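Local coordinates for protein halocarboxylic acid dehalogenase DehI (PDB 3BJX) that probably hydrolyses the carbon-halogen bond of 2-haloalkanoic acids, releasing halide, at residues G53-A58 / P201-Q206; L172-D177 / L208-K213; D194-H199 / T288-H293. All blocks are in the same frame, centred on the assembly; numbering follows the deposited sequence.

Contact 1 (G53-A58 / P201-Q206); sequences GCRVLA and PASDFQ. With SO4 (sulfate ion), chain E.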
ATOM      1  N   GLY A  53       4.644   7.007 -10.188  1.00 19.54           N
ATOM      2  CA  GLY A  53       3.449   7.261  -9.397  1.00 19.40           C
ATOM      3  C   GLY A  53       2.578   8.364  -9.960  1.00 20.79           C
ATOM      4  O   GLY A  53       1.346   8.271  -9.942  1.00 20.71           O
ATOM      5  N   CYS A  54       3.214   9.422 -10.453  1.00 20.96           N
ATOM      6  CA  CYS A  54       2.472  10.507 -11.115  1.00 20.31           C
ATOM      7  C   CYS A  54       1.841  10.055 -12.422  1.00 20.17           C
ATOM      8  O   CYS A  54       0.708  10.410 -12.703  1.00 22.72           O
ATOM      9  CB  CYS A  54       3.367  11.703 -11.363  1.00 18.71           C
ATOM     10  SG  CYS A  54       3.770  12.521  -9.848  1.00 16.71           S
ATOM     11  N   ARG A  55       2.576   9.264 -13.200  1.00 18.09           N
ATOM     12  CA  ARG A  55       2.096   8.761 -14.483  1.00 17.42           C
ATOM     13  C   ARG A  55       0.871   7.852 -14.344  1.00 18.12           C
ATOM     14  O   ARG A  55       0.007   7.820 -15.245  1.00 18.41           O
ATOM     15  CB  ARG A  55       3.223   8.045 -15.256  1.00 15.73           C
ATOM     16  CG  ARG A  55       4.497   8.886 -15.365  1.00 14.81           C
ATOM     17  CD  ARG A  55       5.434   8.383 -16.450  1.00 14.76           C
ATOM     18  NE  ARG A  55       5.872   6.990 -16.295  1.00 11.12           N
ATOM     19  CZ  ARG A  55       7.050   6.605 -15.800  1.00 12.02           C
ATOM     20  NH1 ARG A  55       7.926   7.493 -15.346  1.00 10.43           N
ATOM     21  NH2 ARG A  55       7.349   5.301 -15.735  1.00 11.49           N
ATOM     22  N   VAL A  56       0.804   7.120 -13.231  1.00 15.30           N
ATOM     23  CA  VAL A  56      -0.386   6.354 -12.880  1.00 15.78           C
ATOM     24  C   VAL A  56      -1.550   7.258 -12.454  1.00 16.60           C
ATOM     25  O   VAL A  56      -2.699   6.984 -12.796  1.00 16.39           O
ATOM     26  CB  VAL A  56      -0.081   5.281 -11.794  1.00 13.81           C
ATOM     27  CG1 VAL A  56      -1.356   4.587 -11.333  1.00 12.09           C
ATOM     28  CG2 VAL A  56       0.946   4.256 -12.345  1.00 12.01           C
ATOM     29  N   LEU A  57      -1.231   8.329 -11.724  1.00 18.43           N
ATOM     30  CA  LEU A  57      -2.216   9.305 -11.223  1.00 18.92           C
ATOM     31  C   LEU A  57      -2.794  10.101 -12.363  1.00 18.65           C
ATOM     32  O   LEU A  57      -3.950  10.517 -12.315  1.00 19.02           O
ATOM     33  CB  LEU A  57      -1.572  10.287 -10.233  1.00 17.33           C
ATOM     34  CG  LEU A  57      -1.061   9.759  -8.898  1.00 18.22           C
ATOM     35  CD1 LEU A  57      -0.328  10.885  -8.105  1.00 18.61           C
ATOM     36  CD2 LEU A  57      -2.200   9.116  -8.072  1.00 18.16           C
ATOM     37  N   ALA A  58      -1.959  10.317 -13.376  1.00 18.25           N
ATOM     38  CA  ALA A  58      -2.352  10.909 -14.643  1.00 19.54           C
ATOM     39  C   ALA A  58      -3.497  10.168 -15.344  1.00 20.86           C
ATOM     40  O   ALA A  58      -4.144  10.741 -16.226  1.00 21.48           O
ATOM     41  CB  ALA A  58      -1.138  10.983 -15.571  1.00 20.27           C
ATOM     42  N   PRO A 201       7.980  -2.123 -12.272  1.00 13.01           N
ATOM     43  CA  PRO A 201       9.320  -1.575 -12.185  1.00 13.36           C
ATOM     44  C   PRO A 201       9.351  -0.027 -12.072  1.00 13.58           C
ATOM     45  O   PRO A 201       8.643   0.662 -12.793  1.00 11.66           O
ATOM     46  CB  PRO A 201       9.952  -2.040 -13.490  1.00 12.28           C
ATOM     47  CG  PRO A 201       8.831  -2.155 -14.423  1.00 12.11           C
ATOM     48  CD  PRO A 201       7.621  -2.511 -13.645  1.00 11.60           C
ATOM     49  N   ALA A 202      10.185   0.498 -11.175  1.00 14.82           N
ATOM     50  CA  ALA A 202      10.329   1.951 -10.983  1.00 13.84           C
ATOM     51  C   ALA A 202      11.026   2.536 -12.188  1.00 13.92           C
ATOM     52  O   ALA A 202      11.779   1.816 -12.864  1.00 13.30           O
ATOM     53  CB  ALA A 202      11.155   2.222  -9.754  1.00 13.22           C
ATOM     54  N   SER A 203      10.804   3.831 -12.444  1.00 13.20           N
ATOM     55  CA  SER A 203      11.499   4.534 -13.533  1.00 14.41           C
ATOM     56  C   SER A 203      12.988   4.293 -13.438  1.00 15.14           C
ATOM     57  O   SER A 203      13.688   4.270 -14.459  1.00 15.63           O
ATOM     58  CB  SER A 203      11.258   6.046 -13.492  1.00 15.23           C
ATOM     59  OG  SER A 203       9.883   6.358 -13.551  1.00 16.62           O
ATOM     60  N   ASP A 204      13.454   4.102 -12.199  1.00 15.53           N
ATOM     61  CA  ASP A 204      14.876   3.890 -11.888  1.00 15.79           C
ATOM     62  C   ASP A 204      15.418   2.710 -12.633  1.00 15.05           C
ATOM     63  O   ASP A 204      16.535   2.760 -13.158  1.00 15.32           O
ATOM     64  CB  ASP A 204      15.068   3.604 -10.393  1.00 16.94           C
ATOM     65  CG  ASP A 204      14.608   4.729  -9.521  1.00 17.24           C
ATOM     66  OD1 ASP A 204      13.387   5.063  -9.542  1.00 19.37           O
ATOM     67  OD2 ASP A 204      15.465   5.262  -8.797  1.00 16.54           O
ATOM     68  N   PHE A 205      14.621   1.638 -12.620  1.00 15.38           N
ATOM     69  CA  PHE A 205      14.939   0.364 -13.270  1.00 14.81           C
ATOM     70  C   PHE A 205      14.737   0.426 -14.786  1.00 14.62           C
ATOM     71  O   PHE A 205      15.506  -0.166 -15.532  1.00 14.15           O
ATOM     72  CB  PHE A 205      14.170  -0.788 -12.611  1.00 13.46           C
ATOM     73  CG  PHE A 205      14.485  -0.951 -11.143  1.00 15.46           C
ATOM     74  CD1 PHE A 205      15.813  -0.880 -10.680  1.00 13.66           C
ATOM     75  CD2 PHE A 205      13.469  -1.170 -10.213  1.00 15.61           C
ATOM     76  CE1 PHE A 205      16.106  -1.007  -9.329  1.00 13.21           C
ATOM     77  CE2 PHE A 205      13.758  -1.293  -8.859  1.00 14.08           C
ATOM     78  CZ  PHE A 205      15.075  -1.222  -8.413  1.00 13.76           C
ATOM     79  N   GLN A 206      13.727   1.162 -15.248  1.00 15.42           N
ATOM     80  CA  GLN A 206      13.618   1.492 -16.687  1.00 14.44           C
ATOM     81  C   GLN A 206      14.864   2.178 -17.273  1.00 15.02           C
ATOM     82  O   GLN A 206      15.224   1.991 -18.442  1.00 14.93           O
ATOM     83  CB  GLN A 206      12.393   2.368 -16.935  1.00 15.06           C
ATOM     84  CG  GLN A 206      11.076   1.645 -16.699  1.00 15.41           C
ATOM     85  CD  GLN A 206       9.879   2.552 -16.938  1.00 16.44           C
ATOM     86  OE1 GLN A 206       9.225   3.004 -15.995  1.00 15.84           O
ATOM     87  NE2 GLN A 206       9.599   2.836 -18.199  1.00 16.50           N
TER
HETATM   88  S   SO4 E 297       9.770   6.531  -9.946  1.00 25.72           S
HETATM   89  O1  SO4 E 297      11.175   6.939  -9.754  1.00 24.70           O
HETATM   90  O2  SO4 E 297       8.922   7.196  -8.957  1.00 25.61           O
HETATM   91  O3  SO4 E 297       9.350   6.925 -11.282  1.00 26.55           O
HETATM   92  O4  SO4 E 297       9.595   5.085  -9.806  1.00 24.36           O
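Arg-55 leaves helix 52-57 with CG beside its backbone N and a bend at chi3 (-58°), which turns the guanidinium toward Ser-203 and Gln-206. Ser-203 OG likewise lies beside its own N, while Gln-206 runs extended beyond CG and meets the arginine from the opposite direction. Arg-55 NH1 donates to Ser-203 OG over 2.9 Å with an N-H...O angle of 151°, the oxygen lying near the guanidinium edge but slightly tilted from its plane. Arg-55 NH2 reaches Gln-206 OE1 at 3.0 Å; this bond is strongly bent and weak, with the guanidinium and amide planes 75° apart. Other partners fix both side chains: Arg-55 NH1 also binds Val-50 O and NE binds Gln-24 OE1, while Gln-206 NE2 holds Val-176 O. A leucine in place of Arg-55 would carry no side-chain N-H groups, and would probably cost Ser-203 OG its donor and leave Val-50 O, Gln-24 OE1 and Gln-206 OE1 without the one described here. Ser-203 opens helix 203-208; Ala-202 takes the N-cap position, and its O accepts from Phe-205 N and Gln-206 N in the first turn. At this helix start sits a sulfate, probably from the crystallisation liquor: Ser-203 N donates to its O4 at 3.2 Å. Ser-203 OG also donates to sulfate O3, though the modelled separation is too short to be taken literally. Phe-52 N, at the start of helix 52-57, and Trp-49 NE1 are also hydrogen-bonded to the sulfate. Arg-55, behind the serine, probably helps to orient its hydroxyl and adds positive charge to the pocket. The site is thus an anion pocket between two helix N termini, whose dipoles probably favour negative charge.

Contact 2 (L172-D177 / L208-K213); sequences LLPLVD and LANWPK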
ATOM      1  N   LEU A 172      15.896  15.491 -19.714  1.00 28.94           N
ATOM      2  CA  LEU A 172      14.982  14.357 -19.842  1.00 27.68           C
ATOM      3  C   LEU A 172      15.734  13.033 -20.014  1.00 25.36           C
ATOM      4  O   LEU A 172      16.338  12.779 -21.051  1.00 25.74           O
ATOM      5  CB  LEU A 172      13.974  14.613 -20.983  1.00 28.10           C
ATOM      6  CG  LEU A 172      12.606  13.920 -21.075  1.00 28.51           C
ATOM      7  CD1 LEU A 172      11.858  13.806 -19.768  1.00 28.04           C
ATOM      8  CD2 LEU A 172      11.741  14.674 -22.073  1.00 29.86           C
ATOM      9  N   LEU A 173      15.694  12.209 -18.969  1.00 23.45           N
ATOM     10  CA  LEU A 173      16.359  10.905 -18.907  1.00 21.98           C
ATOM     11  C   LEU A 173      15.587   9.835 -19.702  1.00 22.08           C
ATOM     12  O   LEU A 173      14.381   9.701 -19.514  1.00 23.21           O
ATOM     13  CB  LEU A 173      16.437  10.496 -17.435  1.00 23.00           C
ATOM     14  CG  LEU A 173      17.705   9.892 -16.846  1.00 22.57           C
ATOM     15  CD1 LEU A 173      17.889  10.397 -15.458  1.00 21.60           C
ATOM     16  CD2 LEU A 173      17.613   8.369 -16.882  1.00 23.90           C
ATOM     17  N   PRO A 174      16.264   9.086 -20.608  1.00 21.46           N
ATOM     18  CA  PRO A 174      15.597   8.019 -21.384  1.00 20.74           C
ATOM     19  C   PRO A 174      15.264   6.739 -20.597  1.00 20.75           C
ATOM     20  O   PRO A 174      16.151   6.042 -20.112  1.00 21.66           O
ATOM     21  CB  PRO A 174      16.614   7.683 -22.486  1.00 19.85           C
ATOM     22  CG  PRO A 174      17.912   8.094 -21.958  1.00 20.13           C
ATOM     23  CD  PRO A 174      17.685   9.230 -20.993  1.00 21.92           C
ATOM     24  N   LEU A 175      13.985   6.402 -20.542  1.00 18.50           N
ATOM     25  CA  LEU A 175      13.551   5.205 -19.864  1.00 16.01           C
ATOM     26  C   LEU A 175      13.151   4.166 -20.888  1.00 17.25           C
ATOM     27  O   LEU A 175      12.479   4.496 -21.872  1.00 19.15           O
ATOM     28  CB  LEU A 175      12.362   5.535 -18.958  1.00 11.66           C
ATOM     29  CG  LEU A 175      12.451   6.756 -18.059  1.00  8.04           C
ATOM     30  CD1 LEU A 175      11.187   6.848 -17.279  1.00 11.02           C
ATOM     31  CD2 LEU A 175      13.629   6.696 -17.086  1.00  8.19           C
ATOM     32  N   VAL A 176      13.545   2.915 -20.650  1.00 16.80           N
ATOM     33  CA  VAL A 176      13.136   1.791 -21.484  1.00 16.34           C
ATOM     34  C   VAL A 176      11.627   1.571 -21.369  1.00 18.68           C
ATOM     35  O   VAL A 176      11.094   1.438 -20.262  1.00 18.76           O
ATOM     36  CB  VAL A 176      13.891   0.487 -21.096  1.00 16.74           C
ATOM     37  CG1 VAL A 176      13.315  -0.738 -21.826  1.00 13.96           C
ATOM     38  CG2 VAL A 176      15.388   0.631 -21.393  1.00 14.27           C
ATOM     39  N   ASP A 177      10.945   1.561 -22.523  1.00 19.74           N
ATOM     40  CA  ASP A 177       9.551   1.144 -22.585  1.00 19.17           C
ATOM     41  C   ASP A 177       9.461  -0.390 -22.473  1.00 19.75           C
ATOM     42  O   ASP A 177      10.004  -1.106 -23.304  1.00 18.48           O
ATOM     43  CB  ASP A 177       8.898   1.651 -23.867  1.00 19.07           C
ATOM     44  CG  ASP A 177       7.402   1.397 -23.913  1.00 19.08           C
ATOM     45  OD1 ASP A 177       6.864   0.575 -23.154  1.00 18.90           O
ATOM     46  OD2 ASP A 177       6.747   2.017 -24.750  1.00 21.10           O
ATOM     47  N   LEU A 208      18.071   2.096 -16.005  1.00 17.01           N
ATOM     48  CA  LEU A 208      19.290   1.294 -15.898  1.00 14.34           C
ATOM     49  C   LEU A 208      19.206   0.170 -16.917  1.00 15.15           C
ATOM     50  O   LEU A 208      20.234  -0.291 -17.419  1.00 14.97           O
ATOM     51  CB  LEU A 208      19.462   0.755 -14.477  1.00 12.76           C
ATOM     52  CG  LEU A 208      19.792   1.794 -13.382  1.00 13.08           C
ATOM     53  CD1 LEU A 208      19.343   1.308 -12.003  1.00 11.43           C
ATOM     54  CD2 LEU A 208      21.275   2.207 -13.346  1.00 10.18           C
ATOM     55  N   ALA A 209      17.969  -0.230 -17.246  1.00 15.44           N
ATOM     56  CA  ALA A 209      17.699  -1.198 -18.325  1.00 15.47           C
ATOM     57  C   ALA A 209      18.283  -0.768 -19.686  1.00 15.42           C
ATOM     58  O   ALA A 209      18.309  -1.557 -20.616  1.00 15.51           O
ATOM     59  CB  ALA A 209      16.208  -1.490 -18.441  1.00 15.35           C
ATOM     60  N   ASN A 210      18.728   0.483 -19.795  1.00 15.18           N
ATOM     61  CA  ASN A 210      19.535   0.930 -20.922  1.00 16.51           C
ATOM     62  C   ASN A 210      20.817   0.116 -20.997  1.00 16.06           C
ATOM     63  O   ASN A 210      21.342  -0.140 -22.072  1.00 16.01           O
ATOM     64  CB  ASN A 210      19.866   2.425 -20.790  1.00 18.13           C
ATOM     65  CG  ASN A 210      18.726   3.312 -21.246  1.00 19.08           C
ATOM     66  OD1 ASN A 210      18.230   3.158 -22.358  1.00 20.69           O
ATOM     67  ND2 ASN A 210      18.295   4.230 -20.390  1.00 18.34           N
ATOM     68  N   TRP A 211      21.325  -0.287 -19.842  1.00 16.37           N
ATOM     69  CA  TRP A 211      22.466  -1.194 -19.791  1.00 16.24           C
ATOM     70  C   TRP A 211      21.961  -2.438 -19.089  1.00 16.61           C
ATOM     71  O   TRP A 211      22.143  -2.578 -17.871  1.00 18.38           O
ATOM     72  CB  TRP A 211      23.641  -0.545 -19.060  1.00 16.63           C
ATOM     73  CG  TRP A 211      23.983   0.774 -19.629  1.00 16.94           C
ATOM     74  CD1 TRP A 211      24.714   1.004 -20.742  1.00 18.27           C
ATOM     75  CD2 TRP A 211      23.567   2.062 -19.139  1.00 17.86           C
ATOM     76  NE1 TRP A 211      24.807   2.357 -20.977  1.00 19.70           N
ATOM     77  CE2 TRP A 211      24.108   3.028 -20.006  1.00 18.68           C
ATOM     78  CE3 TRP A 211      22.800   2.487 -18.040  1.00 17.53           C
ATOM     79  CZ2 TRP A 211      23.910   4.401 -19.822  1.00 17.28           C
ATOM     80  CZ3 TRP A 211      22.610   3.851 -17.856  1.00 18.45           C
ATOM     81  CH2 TRP A 211      23.152   4.792 -18.759  1.00 17.30           C
ATOM     82  N   PRO A 212      21.295  -3.335 -19.848  1.00 16.26           N
ATOM     83  CA  PRO A 212      20.672  -4.533 -19.282  1.00 16.58           C
ATOM     84  C   PRO A 212      21.544  -5.323 -18.323  1.00 15.47           C
ATOM     85  O   PRO A 212      21.020  -5.854 -17.374  1.00 19.03           O
ATOM     86  CB  PRO A 212      20.324  -5.373 -20.524  1.00 15.12           C
ATOM     87  CG  PRO A 212      20.055  -4.361 -21.558  1.00 14.55           C
ATOM     88  CD  PRO A 212      21.096  -3.285 -21.316  1.00 15.43           C
ATOM     89  N   LYS A 213      22.846  -5.388 -18.552  1.00 16.70           N
ATOM     90  CA  LYS A 213      23.746  -6.165 -17.692  1.00 17.19           C
ATOM     91  C   LYS A 213      24.033  -5.448 -16.369  1.00 16.63           C
ATOM     92  O   LYS A 213      24.276  -6.107 -15.355  1.00 19.40           O
ATOM     93  CB  LYS A 213      25.056  -6.501 -18.439  1.00 17.49           C
ATOM     94  CG  LYS A 213      25.991  -7.480 -17.686  1.00 17.98           C
ATOM     95  CD  LYS A 213      27.409  -7.456 -18.263  1.00 18.86           C
ATOM     96  CE  LYS A 213      28.166  -8.775 -17.962  1.00 19.84           C
ATOM     97  NZ  LYS A 213      29.390  -8.998 -18.832  1.00 20.90           N
TER
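Ala-209, the residue after helix 203-208, faces Val-176; the two are the nearest CA pair of the segments, 6.3 Å apart, and Ala-209 is the second residue of a type I beta turn that begins at Leu-208. Ala-209 CB meets Val-176 CG2 at 3.7 Å, and Val-176 CG2 lies 3.6 Å from Ala-209 C, pressing against the peptide that leads into Asn-210. Val-176 presents CG2 because that branch sits beside its backbone N, leaving CG1 anti to the N (chi1 172°). Val-185 of helix 183-195 packs on both Val-176 and Ala-209. Asn-210 supplies the polar part: its ND2 donates to Pro-174 O over 2.8 Å at an N-H...O angle of 149°. The acceptor lies in the amide plane of Asn-210, whereas the donor is tilted 27° from the carbonyl plane of Pro-174. Asn-210 ND2 also bonds to Ala-207 O, so the amide links the loop to the end of helix 203-208. Trp-211 N then closes the turn on Leu-208 O at 2.7 Å, joining two helices of this all-alpha fold. Trp-211 takes the N-cap position of helix 212-223, which rests on helix 183-195 through Pro-212. The Trp-211 ring has Asn-210 CB 4.0 Å above one face, offset toward the rim, and packs on Lys-117 and Val-121 of helix 112-143.

Contact 3 (D194-H199 / T288-H293); sequences DLHYHH and TISIIH. With SO4 (sulfate ion), chain K.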
ATOM      1  N   ASP A 194       9.244  -7.794  -8.757  1.00 17.40           N
ATOM      2  CA  ASP A 194       8.910  -8.901  -7.861  1.00 18.35           C
ATOM      3  C   ASP A 194       9.855  -8.994  -6.652  1.00 18.84           C
ATOM      4  O   ASP A 194       9.400  -9.227  -5.534  1.00 21.07           O
ATOM      5  CB  ASP A 194       8.833 -10.238  -8.608  1.00 16.42           C
ATOM      6  CG  ASP A 194       7.613 -10.342  -9.523  1.00 17.07           C
ATOM      7  OD1 ASP A 194       6.647  -9.546  -9.380  1.00 16.01           O
ATOM      8  OD2 ASP A 194       7.619 -11.238 -10.403  1.00 17.38           O
ATOM      9  N   LEU A 195      11.151  -8.786  -6.861  1.00 18.88           N
ATOM     10  CA  LEU A 195      12.119  -8.771  -5.744  1.00 19.39           C
ATOM     11  C   LEU A 195      11.702  -7.869  -4.563  1.00 18.37           C
ATOM     12  O   LEU A 195      11.913  -8.216  -3.410  1.00 16.68           O
ATOM     13  CB  LEU A 195      13.510  -8.371  -6.229  1.00 20.15           C
ATOM     14  CG  LEU A 195      14.695  -8.790  -5.338  1.00 21.91           C
ATOM     15  CD1 LEU A 195      15.189 -10.178  -5.716  1.00 21.14           C
ATOM     16  CD2 LEU A 195      15.828  -7.781  -5.443  1.00 22.19           C
ATOM     17  N   HIS A 196      11.114  -6.718  -4.874  1.00 18.41           N
ATOM     18  CA  HIS A 196      10.701  -5.733  -3.883  1.00 18.36           C
ATOM     19  C   HIS A 196       9.237  -5.945  -3.477  1.00 19.47           C
ATOM     20  O   HIS A 196       8.685  -5.188  -2.673  1.00 18.44           O
ATOM     21  CB  HIS A 196      10.848  -4.338  -4.488  1.00 17.20           C
ATOM     22  CG  HIS A 196      12.268  -3.906  -4.696  1.00 17.32           C
ATOM     23  ND1 HIS A 196      13.037  -4.346  -5.753  1.00 15.44           N
ATOM     24  CD2 HIS A 196      13.043  -3.031  -4.008  1.00 16.26           C
ATOM     25  CE1 HIS A 196      14.233  -3.791  -5.687  1.00 14.48           C
ATOM     26  NE2 HIS A 196      14.262  -2.983  -4.642  1.00 14.38           N
ATOM     27  N   TYR A 197       8.623  -6.985  -4.051  1.00 21.40           N
ATOM     28  CA  TYR A 197       7.171  -7.203  -4.019  1.00 21.36           C
ATOM     29  C   TYR A 197       6.412  -5.957  -4.429  1.00 20.28           C
ATOM     30  O   TYR A 197       5.529  -5.471  -3.700  1.00 23.24           O
ATOM     31  CB  TYR A 197       6.709  -7.797  -2.669  1.00 23.07           C
ATOM     32  CG  TYR A 197       7.286  -9.177  -2.467  1.00 23.48           C
ATOM     33  CD1 TYR A 197       6.725 -10.280  -3.101  1.00 22.52           C
ATOM     34  CD2 TYR A 197       8.423  -9.370  -1.683  1.00 24.15           C
ATOM     35  CE1 TYR A 197       7.265 -11.544  -2.959  1.00 22.76           C
ATOM     36  CE2 TYR A 197       8.971 -10.643  -1.518  1.00 24.24           C
ATOM     37  CZ  TYR A 197       8.385 -11.726  -2.166  1.00 23.94           C
ATOM     38  OH  TYR A 197       8.923 -12.992  -2.009  1.00 23.52           O
ATOM     39  N   HIS A 198       6.777  -5.450  -5.602  1.00 17.30           N
ATOM     40  CA  HIS A 198       6.190  -4.244  -6.188  1.00 15.63           C
ATOM     41  C   HIS A 198       5.238  -4.605  -7.339  1.00 15.54           C
ATOM     42  O   HIS A 198       5.328  -5.686  -7.906  1.00 16.71           O
ATOM     43  CB  HIS A 198       7.304  -3.362  -6.755  1.00 13.55           C
ATOM     44  CG  HIS A 198       8.029  -2.537  -5.730  1.00 12.68           C
ATOM     45  ND1 HIS A 198       9.232  -1.914  -5.999  1.00 11.35           N
ATOM     46  CD2 HIS A 198       7.727  -2.228  -4.446  1.00 10.98           C
ATOM     47  CE1 HIS A 198       9.623  -1.241  -4.927  1.00 11.01           C
ATOM     48  NE2 HIS A 198       8.722  -1.409  -3.976  1.00  9.48           N
ATOM     49  N   HIS A 199       4.338  -3.690  -7.684  1.00 15.50           N
ATOM     50  CA  HIS A 199       3.328  -3.898  -8.740  1.00 15.09           C
ATOM     51  C   HIS A 199       3.951  -3.742 -10.134  1.00 16.71           C
ATOM     52  O   HIS A 199       3.384  -4.187 -11.140  1.00 16.73           O
ATOM     53  CB  HIS A 199       2.198  -2.887  -8.580  1.00 13.20           C
ATOM     54  CG  HIS A 199       2.685  -1.470  -8.560  1.00 13.78           C
ATOM     55  ND1 HIS A 199       3.411  -0.951  -7.509  1.00 13.17           N
ATOM     56  CD2 HIS A 199       2.579  -0.474  -9.472  1.00 13.16           C
ATOM     57  CE1 HIS A 199       3.728   0.301  -7.773  1.00 13.81           C
ATOM     58  NE2 HIS A 199       3.232   0.617  -8.956  1.00 12.73           N
ATOM     59  N   THR A 288      13.704   4.712  -3.114  1.00 15.69           N
ATOM     60  CA  THR A 288      14.658   5.658  -2.547  1.00 14.61           C
ATOM     61  C   THR A 288      15.824   4.906  -1.869  1.00 16.09           C
ATOM     62  O   THR A 288      17.002   5.227  -2.090  1.00 17.18           O
ATOM     63  CB  THR A 288      14.008   6.705  -1.555  1.00 13.99           C
ATOM     64  OG1 THR A 288      13.110   7.579  -2.255  1.00 12.48           O
ATOM     65  CG2 THR A 288      15.097   7.585  -0.932  1.00 12.07           C
ATOM     66  N   ILE A 289      15.498   3.905  -1.057  1.00 15.38           N
ATOM     67  CA  ILE A 289      16.521   3.090  -0.391  1.00 14.33           C
ATOM     68  C   ILE A 289      17.373   2.235  -1.331  1.00 14.39           C
ATOM     69  O   ILE A 289      18.591   2.160  -1.157  1.00 15.28           O
ATOM     70  CB  ILE A 289      15.885   2.159   0.700  1.00 12.50           C
ATOM     71  CG1 ILE A 289      15.228   2.990   1.805  1.00 13.03           C
ATOM     72  CG2 ILE A 289      16.919   1.221   1.294  1.00 12.52           C
ATOM     73  CD1 ILE A 289      14.180   2.201   2.574  1.00  8.59           C
ATOM     74  N   SER A 290      16.734   1.545  -2.285  1.00 13.45           N
ATOM     75  CA  SER A 290      17.421   0.558  -3.121  1.00 10.89           C
ATOM     76  C   SER A 290      18.523   1.205  -3.970  1.00 12.15           C
ATOM     77  O   SER A 290      19.618   0.632  -4.153  1.00 11.72           O
ATOM     78  CB  SER A 290      16.420  -0.139  -4.057  1.00 10.28           C
ATOM     79  OG  SER A 290      15.550  -1.023  -3.371  1.00  8.96           O
ATOM     80  N   ILE A 291      18.200   2.385  -4.510  1.00 13.68           N
ATOM     81  CA  ILE A 291      19.064   3.114  -5.452  1.00 14.15           C
ATOM     82  C   ILE A 291      20.184   3.834  -4.723  1.00 14.86           C
ATOM     83  O   ILE A 291      21.314   3.865  -5.205  1.00 16.13           O
ATOM     84  CB  ILE A 291      18.235   4.083  -6.383  1.00 13.97           C
ATOM     85  CG1 ILE A 291      17.194   3.284  -7.188  1.00 12.48           C
ATOM     86  CG2 ILE A 291      19.132   4.912  -7.292  1.00 12.27           C
ATOM     87  CD1 ILE A 291      17.741   2.269  -8.144  1.00 15.37           C
ATOM     88  N   ILE A 292      19.882   4.388  -3.550  1.00 15.13           N
ATOM     89  CA  ILE A 292      20.935   4.919  -2.710  1.00 16.29           C
ATOM     90  C   ILE A 292      21.865   3.793  -2.272  1.00 17.35           C
ATOM     91  O   ILE A 292      23.074   3.989  -2.222  1.00 17.40           O
ATOM     92  CB  ILE A 292      20.376   5.733  -1.494  1.00 16.97           C
ATOM     93  CG1 ILE A 292      19.924   7.118  -1.970  1.00 15.52           C
ATOM     94  CG2 ILE A 292      21.426   5.878  -0.372  1.00 14.77           C
ATOM     95  CD1 ILE A 292      19.291   7.930  -0.925  1.00 17.64           C
ATOM     96  N   HIS A 293      21.308   2.611  -1.974  1.00 18.46           N
ATOM     97  CA  HIS A 293      22.149   1.443  -1.702  1.00 17.68           C
ATOM     98  C   HIS A 293      23.097   1.086  -2.822  1.00 17.52           C
ATOM     99  O   HIS A 293      24.277   0.906  -2.577  1.00 20.96           O
ATOM    100  CB  HIS A 293      21.357   0.201  -1.312  1.00 17.12           C
ATOM    101  CG  HIS A 293      22.217  -0.863  -0.700  1.00 16.61           C
ATOM    102  ND1 HIS A 293      22.939  -0.654   0.458  1.00 14.12           N
ATOM    103  CD2 HIS A 293      22.495  -2.128  -1.098  1.00 14.37           C
ATOM    104  CE1 HIS A 293      23.611  -1.753   0.751  1.00 14.16           C
ATOM    105  NE2 HIS A 293      23.363  -2.658  -0.179  1.00 13.16           N
TER
HETATM  106  S   SO4 K 299       7.356 -15.631  -1.406  1.00 83.71           S
HETATM  107  O1  SO4 K 299       8.513 -15.719  -2.300  1.00 83.43           O
HETATM  108  O2  SO4 K 299       7.783 -15.317  -0.042  1.00 83.62           O
HETATM  109  O3  SO4 K 299       6.475 -14.571  -1.883  1.00 83.76           O
HETATM  110  O4  SO4 K 299       6.632 -16.899  -1.400  1.00 83.52           O
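A Schellman motif ends helix 183-195, and here it carries His-196 across to Ser-290 on the long helix 267-299. The evidence for the motif is the positive phi of Tyr-197 (50°) with two bonds back into the last helical turn, one of them Tyr-197 N to Asp-194 O at 2.8 Å. The backbones stay well apart, His-196 CA lying 9.2 Å from Ser-290 CA, so the imidazole has to span the gap. His-196 NE2 and Ser-290 OG are hydrogen-bonded at 2.7 Å, and either may be the donor. The hydroxyl sits at the ring edge, in plane, and comes within 3.3 Å of His-196 CD2. With chi1 near -70°, His-196 keeps CG beside its backbone N, and its ND1 binds Val-192 O in the preceding turn; the ring is therefore held through both nitrogens. Ser-290 OG has two further partners, Tyr-232 OH and Asp-286 O, which satisfy this buried oxygen. The second subunit also meets this helix end: its Arg-146 makes a salt bridge with Asp-194 and hydrogen-bonds to His-198 O, while Arg-244 of that subunit makes a cation-pi contact with Tyr-197. A sulfate, probably from the crystallisation liquor, accepts from Tyr-197 OH through its O1 at 2.8 Å. His-198, whose NE2 is bonded to Asp-286 OD2, has His-196 CB 3.2 Å above the centre of its ring.

How the contacts relate
From the N terminus, 53-58 waits for 201-206 to close the loop of contact 1, which spans 142 residues, most of the first two-thirds of the chain. Contact 2 begins within it at 172-177 and closes beyond it at 208-213, after 30 residues. Contact 3 starts at 194-199, before either has closed, and finishes at 288-293. All three therefore cross pairwise and none nests. The crossings are physical too: Gln-206 CB packs 3.8 Å from Leu-175 CB, and Phe-205 CZ 3.8 Å from His-196 CE1. Contact 1 ties helix 52-57 to helix 203-208, contact 2 the 172-177 loop to the turn before helix 212-223, contact 3 the end of helix 183-195 to helix 267-299.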